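Local coordinates for protein geranyltranstransferase (Thermotoga maritima, PDB 2FTZ) that probably catalyses, as a geranyltranstransferase of the polyprenyl synthetase family, the condensation of geranyl diphosphate with isopentenyl diphosphate to give farnesyl diphosphate, at residues R23-P28 / F120-S125; V73-F78 / F180-S185. All coordinates share one frame; numbering follows the deposited sequence.

Interaction 1 of 2, residues R23-P28 / F120-S125; sequences REILRP and FFLAFS
L122 sets CG beside its backbone N (chi1 -73°) and then runs on extended (chi2 177°), so that CD1 is the farthest branch and is held out from helix 109-127 to meet L26 and I25. L26 starts in the same way, but its extended branch is CD1; the shorter-reaching CD2 is the one turned to the contact. The two methyls meet end on, L26 CD2 lying 3.6 Å from L122 CD1, while the leucine side chains approach at a slant instead of lying alongside each other. I25 comes in with its CG2 methyl and stops 4.2 Å from L122 CD1. One leucine methyl therefore touches two consecutive residues, I25 and L26. The backbones stay well apart: the closest CA pair, I25 and L122, is separated by 8.2 Å. All of this is van der Waals packing over a small area, about 96 Å² counting both sides. An ethanediol, probably from the crystallisation liquor, lies beside L122. In the fold, L26 also packs on L39 and A42 of helix 33-43 and on L77 of helix 69-87. Helix 109-127 also meets the second subunit, with F124 stacked on F124 of that subunit and L122 packing on its Y144.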
# COMPACT_ATOMS: atom_id res chain seq x y z
N ARG A 23 -5.04 -5.14 18.28
CA ARG A 23 -4.34 -4.38 19.32
C ARG A 23 -2.85 -4.78 19.45
O ARG A 23 -2.00 -3.92 19.65
CB ARG A 23 -5.11 -4.45 20.64
CG ARG A 23 -6.41 -3.65 20.62
CD ARG A 23 -7.02 -3.50 22.01
NE ARG A 23 -8.26 -2.72 21.98
CZ ARG A 23 -8.34 -1.39 21.90
NH1 ARG A 23 -7.26 -0.62 21.80
NH2 ARG A 23 -9.55 -0.81 21.91
N GLU A 24 -2.52 -6.06 19.29
CA GLU A 24 -1.12 -6.51 19.29
C GLU A 24 -0.31 -5.92 18.16
O GLU A 24 0.84 -5.41 18.36
CB GLU A 24 -1.04 -8.05 19.21
CG GLU A 24 -1.37 -8.81 20.48
CD GLU A 24 -1.70 -10.31 20.24
OE1 GLU A 24 -1.62 -10.77 19.07
OE2 GLU A 24 -2.05 -11.01 21.22
N ILE A 25 -0.85 -6.01 16.94
CA ILE A 25 -0.16 -5.50 15.77
C ILE A 25 0.03 -3.98 15.81
O ILE A 25 1.04 -3.47 15.35
CB ILE A 25 -0.90 -5.92 14.47
CG1 ILE A 25 -0.86 -7.43 14.32
CG2 ILE A 25 -0.28 -5.22 13.25
CD1 ILE A 25 -1.83 -7.92 13.23
N LEU A 26 -0.99 -3.27 16.31
CA LEU A 26 -0.97 -1.84 16.32
C LEU A 26 -0.49 -1.18 17.61
O LEU A 26 -0.54 0.05 17.71
CB LEU A 26 -2.35 -1.30 15.93
CG LEU A 26 -2.82 -1.69 14.52
CD1 LEU A 26 -4.21 -1.14 14.26
CD2 LEU A 26 -1.85 -1.25 13.43
N ARG A 27 0.04 -1.96 18.55
CA ARG A 27 0.62 -1.42 19.78
C ARG A 27 1.81 -0.55 19.36
O ARG A 27 2.76 -1.07 18.75
CB ARG A 27 1.11 -2.57 20.64
CG ARG A 27 1.61 -2.16 22.05
CD ARG A 27 1.99 -3.38 22.79
NE ARG A 27 2.49 -3.06 24.14
CZ ARG A 27 2.79 -4.00 25.02
NH1 ARG A 27 2.60 -5.29 24.72
NH2 ARG A 27 3.19 -3.64 26.22
N PRO A 28 1.79 0.76 19.63
CA PRO A 28 2.94 1.55 19.19
C PRO A 28 4.29 1.07 19.74
O PRO A 28 4.38 0.58 20.87
CB PRO A 28 2.60 2.98 19.68
CG PRO A 28 1.06 2.97 19.77
CD PRO A 28 0.71 1.59 20.21
N PHE A 120 -2.21 -0.14 5.30
CA PHE A 120 -2.10 -0.98 4.12
C PHE A 120 -0.85 -1.83 4.14
O PHE A 120 -0.89 -3.03 3.83
CB PHE A 120 -2.02 -0.15 2.79
CG PHE A 120 -3.24 0.59 2.41
CD1 PHE A 120 -4.46 -0.07 2.26
CD2 PHE A 120 -3.16 1.93 2.05
CE1 PHE A 120 -5.62 0.64 1.82
CE2 PHE A 120 -4.30 2.64 1.65
CZ PHE A 120 -5.52 2.01 1.52
N PHE A 121 0.29 -1.23 4.50
CA PHE A 121 1.54 -1.99 4.58
C PHE A 121 1.52 -3.12 5.63
O PHE A 121 2.00 -4.23 5.38
CB PHE A 121 2.75 -1.07 4.80
CG PHE A 121 2.95 -0.07 3.70
CD1 PHE A 121 2.48 -0.28 2.40
CD2 PHE A 121 3.60 1.12 3.96
CE1 PHE A 121 2.65 0.69 1.44
CE2 PHE A 121 3.73 2.09 3.01
CZ PHE A 121 3.29 1.85 1.73
N LEU A 122 0.96 -2.82 6.79
CA LEU A 122 0.73 -3.84 7.80
C LEU A 122 -0.19 -4.96 7.32
O LEU A 122 0.03 -6.12 7.65
CB LEU A 122 0.28 -3.20 9.07
CG LEU A 122 1.38 -2.45 9.83
CD1 LEU A 122 0.77 -1.78 11.06
CD2 LEU A 122 2.58 -3.32 10.24
N ALA A 123 -1.20 -4.62 6.53
CA ALA A 123 -2.09 -5.63 5.98
C ALA A 123 -1.28 -6.58 5.10
O ALA A 123 -1.45 -7.81 5.21
CB ALA A 123 -3.25 -4.95 5.21
N PHE A 124 -0.49 -6.05 4.15
CA PHE A 124 0.39 -6.87 3.33
C PHE A 124 1.38 -7.68 4.18
O PHE A 124 1.64 -8.85 3.89
CB PHE A 124 1.16 -6.04 2.30
CG PHE A 124 0.34 -5.64 1.09
CD1 PHE A 124 0.12 -6.56 0.04
CD2 PHE A 124 -0.23 -4.36 0.99
CE1 PHE A 124 -0.58 -6.19 -1.07
CE2 PHE A 124 -0.99 -4.00 -0.17
CZ PHE A 124 -1.19 -4.91 -1.14
N SER A 125 1.91 -7.10 5.27
CA SER A 125 2.83 -7.83 6.12
C SER A 125 2.13 -9.05 6.75
O SER A 125 2.71 -10.13 6.87
CB SER A 125 3.40 -6.93 7.23
OG SER A 125 4.30 -7.66 8.04

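Interaction 2 of 2, residues V73-F78 / F180-S185; sequences VAVELF and FAFCFS
Segments 73-78 and 180-185 are both helical throughout and run nearly antiparallel, coming nearest at V75 and C183, whose CA atoms are 7.6 Å apart. Into this gap V75 sends both its methyls, one to each of two neighbouring residues. In the conformer described here, one of two modelled for V75, CG2 sits beside the backbone N and comes up to the rim of the F182 ring near its plane, 3.5 Å from CD2 and equally close to CE2. That is an edge approach, not a methyl laid over the ring face. F182 reaches there with CG anti to its own N (chi1 178°), and the two side chains pass alongside, each directed toward the other's helix. The other methyl, CG1, packs 3.7 Å from C183 SG. F182 is braced further by an edge-to-face meeting with F139, and V75 by R50 of helix 49-61. Away from this face, S185 OG bonds back to A181 O at 3.0 Å from above the carbonyl plane, while S185 N takes the same oxygen from the opposite face, so A181 O accepts two bonds, and the buried hydroxyl of S185 is spent on its own helix. Chemically the contact is purely apolar, with the thiol acting as a packing group; its hold rests on shape and burial rather than on directional bonds.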
# COMPACT_ATOMS: atom_id res chain seq x y z
N VAL A 73 -7.40 -10.64 9.91
CA VAL A 73 -6.80 -9.40 10.41
C VAL A 73 -6.26 -8.55 9.27
O VAL A 73 -6.43 -7.34 9.27
CB VAL A 73 -5.68 -9.68 11.42
CG1 VAL A 73 -4.93 -8.39 11.74
CG2 VAL A 73 -6.30 -10.27 12.71
N ALA A 74 -5.62 -9.17 8.29
CA ALA A 74 -5.19 -8.44 7.09
C ALA A 74 -6.32 -7.69 6.40
O ALA A 74 -6.19 -6.50 6.05
CB ALA A 74 -4.53 -9.38 6.10
N VAL A 75 -7.43 -8.37 6.19
CA VAL A 75 -8.58 -7.75 5.53
C VAL A 75 -9.12 -6.55 6.34
O VAL A 75 -9.43 -5.51 5.76
CB VAL A 75 -9.66 -8.79 5.19
CG1 VAL A 75 -10.96 -8.12 4.92
CG2 VAL A 75 -9.19 -9.63 3.95
N GLU A 76 -9.17 -6.69 7.66
CA GLU A 76 -9.68 -5.62 8.47
C GLU A 76 -8.74 -4.40 8.50
O GLU A 76 -9.19 -3.26 8.52
CB GLU A 76 -9.94 -6.12 9.87
CG GLU A 76 -10.76 -5.15 10.74
CD GLU A 76 -12.19 -4.82 10.24
OE1 GLU A 76 -12.75 -5.34 9.23
OE2 GLU A 76 -12.74 -3.88 10.83
N LEU A 77 -7.44 -4.64 8.52
CA LEU A 77 -6.43 -3.56 8.52
C LEU A 77 -6.53 -2.82 7.20
O LEU A 77 -6.51 -1.60 7.14
CB LEU A 77 -5.02 -4.15 8.74
CG LEU A 77 -4.62 -4.68 10.11
CD1 LEU A 77 -3.20 -5.30 10.09
CD2 LEU A 77 -4.73 -3.60 11.16
N PHE A 78 -6.67 -3.57 6.13
CA PHE A 78 -6.82 -2.98 4.79
C PHE A 78 -8.08 -2.14 4.68
O PHE A 78 -8.04 -0.98 4.21
CB PHE A 78 -6.82 -4.05 3.71
CG PHE A 78 -6.59 -3.49 2.33
CD1 PHE A 78 -7.64 -3.06 1.56
CD2 PHE A 78 -5.31 -3.35 1.82
CE1 PHE A 78 -7.42 -2.50 0.29
CE2 PHE A 78 -5.10 -2.82 0.53
CZ PHE A 78 -6.12 -2.41 -0.20
N PHE A 180 -14.81 -8.32 -0.51
CA PHE A 180 -15.64 -9.48 -0.18
C PHE A 180 -15.34 -10.70 -1.02
O PHE A 180 -15.39 -11.82 -0.50
CB PHE A 180 -17.12 -9.08 -0.27
CG PHE A 180 -17.57 -8.26 0.89
CD1 PHE A 180 -17.61 -8.80 2.14
CD2 PHE A 180 -17.92 -6.93 0.73
CE1 PHE A 180 -18.04 -8.01 3.25
CE2 PHE A 180 -18.37 -6.17 1.78
CZ PHE A 180 -18.44 -6.70 3.03
N ALA A 181 -15.04 -10.52 -2.31
CA ALA A 181 -14.61 -11.59 -3.18
C ALA A 181 -13.40 -12.29 -2.59
O ALA A 181 -13.36 -13.51 -2.56
CB ALA A 181 -14.30 -11.08 -4.62
N PHE A 182 -12.45 -11.51 -2.08
CA PHE A 182 -11.28 -12.05 -1.41
C PHE A 182 -11.63 -12.78 -0.10
O PHE A 182 -11.06 -13.84 0.18
CB PHE A 182 -10.23 -10.96 -1.15
CG PHE A 182 -9.02 -11.47 -0.42
CD1 PHE A 182 -8.01 -12.12 -1.12
CD2 PHE A 182 -8.91 -11.35 0.96
CE1 PHE A 182 -6.91 -12.65 -0.45
CE2 PHE A 182 -7.84 -11.86 1.62
CZ PHE A 182 -6.81 -12.52 0.91
N CYS A 183 -12.52 -12.21 0.70
CA CYS A 183 -12.95 -12.88 1.93
C CYS A 183 -13.57 -14.25 1.66
O CYS A 183 -13.38 -15.19 2.41
CB CYS A 183 -13.97 -12.02 2.68
SG CYS A 183 -13.32 -10.51 3.40
N PHE A 184 -14.36 -14.34 0.59
CA PHE A 184 -15.03 -15.61 0.18
C PHE A 184 -13.99 -16.62 -0.36
O PHE A 184 -14.12 -17.79 -0.14
CB PHE A 184 -16.09 -15.34 -0.88
CG PHE A 184 -17.46 -14.96 -0.36
CD1 PHE A 184 -17.63 -13.90 0.51
CD2 PHE A 184 -18.58 -15.61 -0.84
CE1 PHE A 184 -18.90 -13.52 0.93
CE2 PHE A 184 -19.85 -15.20 -0.47
CZ PHE A 184 -20.01 -14.18 0.46
N SER A 185 -13.00 -16.12 -1.10
CA SER A 185 -11.96 -16.88 -1.82
C SER A 185 -10.88 -17.44 -0.94
O SER A 185 -10.42 -18.59 -1.10
CB SER A 185 -11.17 -15.88 -2.71
OG SER A 185 -11.78 -15.69 -3.87

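Interactions 1 and 2 lie about 15 Å apart, centre to centre, and touch through helix 69-87: I25 CD1 meets V73 CG1 at 3.5 Å, and A123 packs on A74 and F78. Along the chain their segments alternate, in the order 23-28, 73-78, 120-125, 180-185, so the two connections cross. Interaction 2 is deep, about 7 Å from the chain centre, and ties helix 69-87 to helix 177-189; interaction 1 is further out, at about 16 Å, joining helix 19-26 to the dimer-forming helix 109-127. Helix 69-87 thus lies between the two contacts, packing on helices 19-26 and 109-127 and on helix 177-189, in the all-helical fold of polyprenyl synthetases.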